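Local coordinates for putative glyoxalase superfamily protein (Ralstonia eutropha, PDB 3IUZ) that probably acts as an iron(II)-dependent dioxygenase of the 2-oxoadipate dioxygenase/decarboxylase family, forming 2-hydroxyglutarate from 2-oxoadipate, at residues A[3-15]-A[38-52]. Sequence-based numbering, arbitrary orientation.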
loop_
_atom_site.group_PDB
_atom_site.type_symbol
_atom_site.label_atom_id
_atom_site.label_comp_id
_atom_site.label_asym_id
_atom_site.label_seq_id
_atom_site.Cartn_x
_atom_site.Cartn_y
_atom_site.Cartn_z
ATOM N N HIS A 3 -23.298 1.491 0.397
ATOM C CA HIS A 3 -22.709 1.200 -0.891
ATOM C C HIS A 3 -22.776 -0.309 -1.118
ATOM O O HIS A 3 -21.819 -1.018 -0.849
ATOM C CB HIS A 3 -21.291 1.727 -0.891
ATOM C CG HIS A 3 -21.211 3.185 -0.558
ATOM N ND1 HIS A 3 -21.141 3.653 0.742
ATOM C CD2 HIS A 3 -21.296 4.285 -1.347
ATOM C CE1 HIS A 3 -21.120 4.973 0.733
ATOM N NE2 HIS A 3 -21.225 5.385 -0.522
ATOM N N PRO A 4 -23.918 -0.789 -1.613
ATOM C CA PRO A 4 -24.135 -2.236 -1.662
ATOM C C PRO A 4 -23.101 -2.974 -2.520
ATOM O O PRO A 4 -22.671 -4.059 -2.121
ATOM C CB PRO A 4 -25.551 -2.369 -2.229
ATOM C CG PRO A 4 -26.232 -1.133 -1.705
ATOM C CD PRO A 4 -25.173 -0.055 -1.877
ATOM N N ASN A 5 -22.728 -2.432 -3.670
ATOM C CA ASN A 5 -21.745 -3.136 -4.497
ATOM C C ASN A 5 -20.405 -3.271 -3.765
ATOM O O ASN A 5 -19.864 -4.360 -3.709
ATOM C CB ASN A 5 -21.553 -2.504 -5.855
ATOM C CG ASN A 5 -22.540 -3.043 -6.868
ATOM O OD1 ASN A 5 -23.475 -3.778 -6.514
ATOM N ND2 ASN A 5 -22.345 -2.685 -8.123
ATOM N N ILE A 6 -19.924 -2.181 -3.183
ATOM C CA ILE A 6 -18.645 -2.215 -2.450
ATOM C C ILE A 6 -18.779 -3.154 -1.233
ATOM O O ILE A 6 -17.894 -3.959 -0.935
ATOM C CB ILE A 6 -18.157 -0.816 -2.055
ATOM C CG1 ILE A 6 -17.599 -0.102 -3.307
ATOM C CG2 ILE A 6 -17.045 -0.913 -0.984
ATOM C CD1 ILE A 6 -17.583 1.407 -3.240
ATOM N N ALA A 7 -19.916 -3.102 -0.568
ATOM C CA ALA A 7 -20.119 -3.936 0.602
ATOM C C ALA A 7 -20.039 -5.423 0.202
ATOM O O ALA A 7 -19.462 -6.249 0.919
ATOM C CB ALA A 7 -21.463 -3.588 1.291
ATOM N N THR A 8 -20.662 -5.780 -0.900
ATOM C CA THR A 8 -20.642 -7.177 -1.389
ATOM C C THR A 8 -19.231 -7.622 -1.762
ATOM O O THR A 8 -18.779 -8.703 -1.367
ATOM C CB THR A 8 -21.543 -7.351 -2.594
ATOM O OG1 THR A 8 -22.848 -6.911 -2.235
ATOM C CG2 THR A 8 -21.630 -8.871 -3.074
ATOM N N LEU A 9 -18.508 -6.763 -2.478
ATOM C CA LEU A 9 -17.121 -7.048 -2.823
ATOM C C LEU A 9 -16.259 -7.267 -1.560
ATOM O O LEU A 9 -15.424 -8.175 -1.530
ATOM C CB LEU A 9 -16.536 -5.896 -3.676
ATOM C CG LEU A 9 -17.170 -5.680 -5.047
ATOM C CD1 LEU A 9 -16.695 -4.333 -5.660
ATOM C CD2 LEU A 9 -16.833 -6.913 -5.986
ATOM N N LEU A 10 -16.447 -6.424 -0.555
ATOM C CA LEU A 10 -15.746 -6.536 0.734
ATOM C C LEU A 10 -16.098 -7.832 1.464
ATOM O O LEU A 10 -15.222 -8.611 1.891
ATOM C CB LEU A 10 -16.083 -5.328 1.653
ATOM C CG LEU A 10 -15.430 -3.986 1.274
ATOM C CD1 LEU A 10 -15.587 -2.914 2.361
ATOM C CD2 LEU A 10 -13.987 -4.170 0.981
ATOM N N SER A 11 -17.375 -8.087 1.534
ATOM C CA SER A 11 -17.916 -9.210 2.300
ATOM C C SER A 11 -17.408 -10.553 1.789
ATOM O O SER A 11 -17.103 -11.420 2.579
ATOM C CB SER A 11 -19.453 -9.158 2.292
ATOM O OG SER A 11 -19.947 -9.917 3.371
ATOM N N ALA A 12 -17.268 -10.685 0.472
ATOM C CA ALA A 12 -16.747 -11.904 -0.165
ATOM C C ALA A 12 -15.256 -12.083 0.191
ATOM O O ALA A 12 -14.743 -13.174 0.207
ATOM C CB ALA A 12 -16.924 -11.844 -1.675
ATOM N N ASN A 13 -14.563 -11.011 0.507
ATOM C CA ASN A 13 -13.179 -11.124 0.886
ATOM C C ASN A 13 -12.891 -11.073 2.392
ATOM O O ASN A 13 -11.905 -11.620 2.814
ATOM C CB ASN A 13 -12.389 -10.038 0.186
ATOM C CG ASN A 13 -12.202 -10.350 -1.286
ATOM O OD1 ASN A 13 -11.237 -10.987 -1.634
ATOM N ND2 ASN A 13 -13.147 -9.949 -2.141
ATOM N N LEU A 14 -13.710 -10.375 3.175
ATOM C CA LEU A 14 -13.428 -10.125 4.565
ATOM C C LEU A 14 -14.415 -10.796 5.512
ATOM O O LEU A 14 -14.149 -10.849 6.722
ATOM C CB LEU A 14 -13.419 -8.605 4.838
ATOM C CG LEU A 14 -12.298 -7.752 4.241
ATOM C CD1 LEU A 14 -12.613 -6.280 4.480
ATOM C CD2 LEU A 14 -10.918 -8.087 4.836
ATOM N N GLY A 15 -15.533 -11.271 4.995
ATOM C CA GLY A 15 -16.634 -11.745 5.838
ATOM C C GLY A 15 -17.490 -10.620 6.393
ATOM O O GLY A 15 -17.111 -9.463 6.350
ATOM N N GLY A 38 -26.248 -3.711 -12.290
ATOM C CA GLY A 38 -25.827 -4.084 -10.950
ATOM C C GLY A 38 -24.432 -4.690 -10.875
ATOM O O GLY A 38 -23.928 -4.961 -9.767
ATOM N N ARG A 39 -23.779 -4.841 -12.030
ATOM C CA ARG A 39 -22.362 -5.260 -12.080
ATOM C C ARG A 39 -21.441 -4.294 -11.331
ATOM O O ARG A 39 -21.826 -3.163 -10.999
ATOM C CB ARG A 39 -21.933 -5.412 -13.528
ATOM C CG ARG A 39 -22.796 -6.470 -14.222
ATOM C CD ARG A 39 -22.556 -6.619 -15.689
ATOM N NE ARG A 39 -22.892 -5.405 -16.395
ATOM C CZ ARG A 39 -22.960 -5.294 -17.724
ATOM N NH1 ARG A 39 -22.752 -6.338 -18.512
ATOM N NH2 ARG A 39 -23.253 -4.124 -18.275
ATOM N N ALA A 40 -20.206 -4.731 -11.114
ATOM C CA ALA A 40 -19.218 -3.930 -10.431
ATOM C C ALA A 40 -18.349 -3.199 -11.428
ATOM O O ALA A 40 -17.694 -3.810 -12.316
ATOM C CB ALA A 40 -18.369 -4.780 -9.492
ATOM N N THR A 41 -18.350 -1.879 -11.302
ATOM C CA THR A 41 -17.491 -1.079 -12.162
ATOM C C THR A 41 -16.021 -1.123 -11.707
ATOM O O THR A 41 -15.735 -1.445 -10.558
ATOM C CB THR A 41 -17.926 0.367 -12.180
ATOM O OG1 THR A 41 -17.826 0.937 -10.863
ATOM C CG2 THR A 41 -19.381 0.504 -12.678
ATOM N N ARG A 42 -15.103 -0.693 -12.575
ATOM C CA ARG A 42 -13.701 -0.657 -12.194
ATOM C C ARG A 42 -13.440 0.256 -11.010
ATOM O O ARG A 42 -12.583 -0.074 -10.172
ATOM C CB ARG A 42 -12.773 -0.267 -13.336
ATOM C CG ARG A 42 -12.896 1.120 -13.809
ATOM C CD ARG A 42 -11.898 1.415 -14.920
ATOM N NE ARG A 42 -11.944 2.826 -15.253
ATOM C CZ ARG A 42 -11.220 3.421 -16.190
ATOM N NH1 ARG A 42 -10.363 2.733 -16.957
ATOM N NH2 ARG A 42 -11.371 4.717 -16.357
ATOM N N ALA A 43 -14.137 1.395 -10.951
ATOM C CA ALA A 43 -14.051 2.294 -9.784
ATOM C C ALA A 43 -14.475 1.602 -8.473
ATOM O O ALA A 43 -13.805 1.704 -7.437
ATOM C CB ALA A 43 -14.898 3.515 -9.996
ATOM N N GLU A 44 -15.632 0.961 -8.489
ATOM C CA GLU A 44 -16.064 0.201 -7.327
ATOM C C GLU A 44 -15.035 -0.882 -6.918
ATOM O O GLU A 44 -14.757 -1.068 -5.717
ATOM C CB GLU A 44 -17.401 -0.462 -7.600
ATOM C CG GLU A 44 -18.564 0.539 -7.767
ATOM C CD GLU A 44 -19.854 -0.066 -8.275
ATOM O OE1 GLU A 44 -19.860 -1.226 -8.768
ATOM O OE2 GLU A 44 -20.886 0.633 -8.173
ATOM N N ILE A 45 -14.506 -1.601 -7.907
ATOM C CA ILE A 45 -13.570 -2.651 -7.623
ATOM C C ILE A 45 -12.294 -2.060 -7.033
ATOM O O ILE A 45 -11.721 -2.610 -6.059
ATOM C CB ILE A 45 -13.288 -3.519 -8.876
ATOM C CG1 ILE A 45 -14.520 -4.371 -9.173
ATOM C CG2 ILE A 45 -12.040 -4.411 -8.705
ATOM C CD1 ILE A 45 -14.592 -4.873 -10.686
ATOM N N ALA A 46 -11.832 -0.960 -7.625
ATOM C CA ALA A 46 -10.600 -0.333 -7.156
ATOM C C ALA A 46 -10.735 0.147 -5.714
ATOM O O ALA A 46 -9.819 -0.045 -4.891
ATOM C CB ALA A 46 -10.187 0.817 -8.070
ATOM N N GLN A 47 -11.864 0.771 -5.413
ATOM C CA GLN A 47 -12.166 1.252 -4.069
ATOM C C GLN A 47 -12.272 0.073 -3.072
ATOM O O GLN A 47 -11.633 0.131 -1.984
ATOM C CB GLN A 47 -13.433 2.091 -4.077
ATOM C CG GLN A 47 -13.933 2.542 -2.714
ATOM C CD GLN A 47 -13.025 3.482 -2.043
ATOM O OE1 GLN A 47 -12.212 4.158 -2.676
ATOM N NE2 GLN A 47 -13.162 3.562 -0.712
ATOM N N ALA A 48 -12.962 -1.005 -3.472
ATOM C CA ALA A 48 -13.082 -2.198 -2.591
ATOM C C ALA A 48 -11.744 -2.843 -2.375
ATOM O O ALA A 48 -11.419 -3.153 -1.197
ATOM C CB ALA A 48 -14.075 -3.192 -3.064
ATOM N N LEU A 49 -10.944 -3.007 -3.434
ATOM C CA LEU A 49 -9.578 -3.560 -3.247
ATOM C C LEU A 49 -8.809 -2.733 -2.193
ATOM O O LEU A 49 -8.180 -3.303 -1.286
ATOM C CB LEU A 49 -8.774 -3.612 -4.530
ATOM C CG LEU A 49 -7.289 -3.939 -4.450
ATOM C CD1 LEU A 49 -7.091 -5.383 -3.924
ATOM C CD2 LEU A 49 -6.559 -3.704 -5.785
ATOM N N ASN A 50 -8.856 -1.405 -2.343
ATOM C CA ASN A 50 -8.142 -0.519 -1.459
ATOM C C ASN A 50 -8.553 -0.705 -0.014
ATOM O O ASN A 50 -7.712 -0.657 0.856
ATOM C CB ASN A 50 -8.337 0.950 -1.833
ATOM C CG ASN A 50 -7.545 1.335 -3.064
ATOM O OD1 ASN A 50 -6.763 0.520 -3.549
ATOM N ND2 ASN A 50 -7.810 2.552 -3.631
HETATM N N MSE A 51 -9.849 -0.883 0.207
HETATM C CA MSE A 51 -10.359 -1.050 1.517
HETATM C C MSE A 51 -9.895 -2.396 2.129
HETATM O O MSE A 51 -9.673 -2.473 3.340
HETATM C CB MSE A 51 -11.895 -0.908 1.489
HETATM C CG MSE A 51 -12.389 0.578 1.185
HETATM SE SE MSE A 51 -14.249 0.648 0.966
HETATM C CE MSE A 51 -14.828 0.813 2.811
ATOM N N VAL A 52 -9.816 -3.451 1.300
ATOM C CA VAL A 52 -9.372 -4.748 1.757
ATOM C C VAL A 52 -7.920 -4.625 2.148
ATOM O O VAL A 52 -7.516 -5.127 3.221
ATOM C CB VAL A 52 -9.622 -5.849 0.711
ATOM C CG1 VAL A 52 -8.960 -7.163 1.150
ATOM C CG2 VAL A 52 -11.138 -5.982 0.464
#
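N5, near the start of helix 4-14, gives its side-chain amide to E44 at the capped start of helix 42-52. T41 and E44 form a capping box: E44 N donates to T41 OG1 (3.2 Å), and T41 N donates to E44 OE1 (3.0 Å). T41 OG1 is also hydrogen-bonded to P33 O. N5 ND2 reaches the same E44 OE1 at 3.0 Å, in a nearly straight bond (169°). Two bonds grip this oxygen: N5 ND2 and T41 N arrive from opposite faces of the carboxylate. The amide plane of N5 stands 85° from the carboxylate. ND2 also donates to G38 O at 3.2 Å, less straight and from above that carbonyl plane. The amide thus ties helix 4-14 to the loop before the cap.

Beyond this polar end the helices pack through apolar side chains, crossing at -44°. I6 is a knob among E44, Q47, A48 and M51. Its CG2, anti to the backbone N, meets M51 SE at 3.7 Å. L9 packs on A48 and I45. At the far end N13 ND2 is satisfied by L9 O and by A194 O of helix 190-200. Nearby, L10 CD2 presses tightly on V52 CG2, at 3.4 Å.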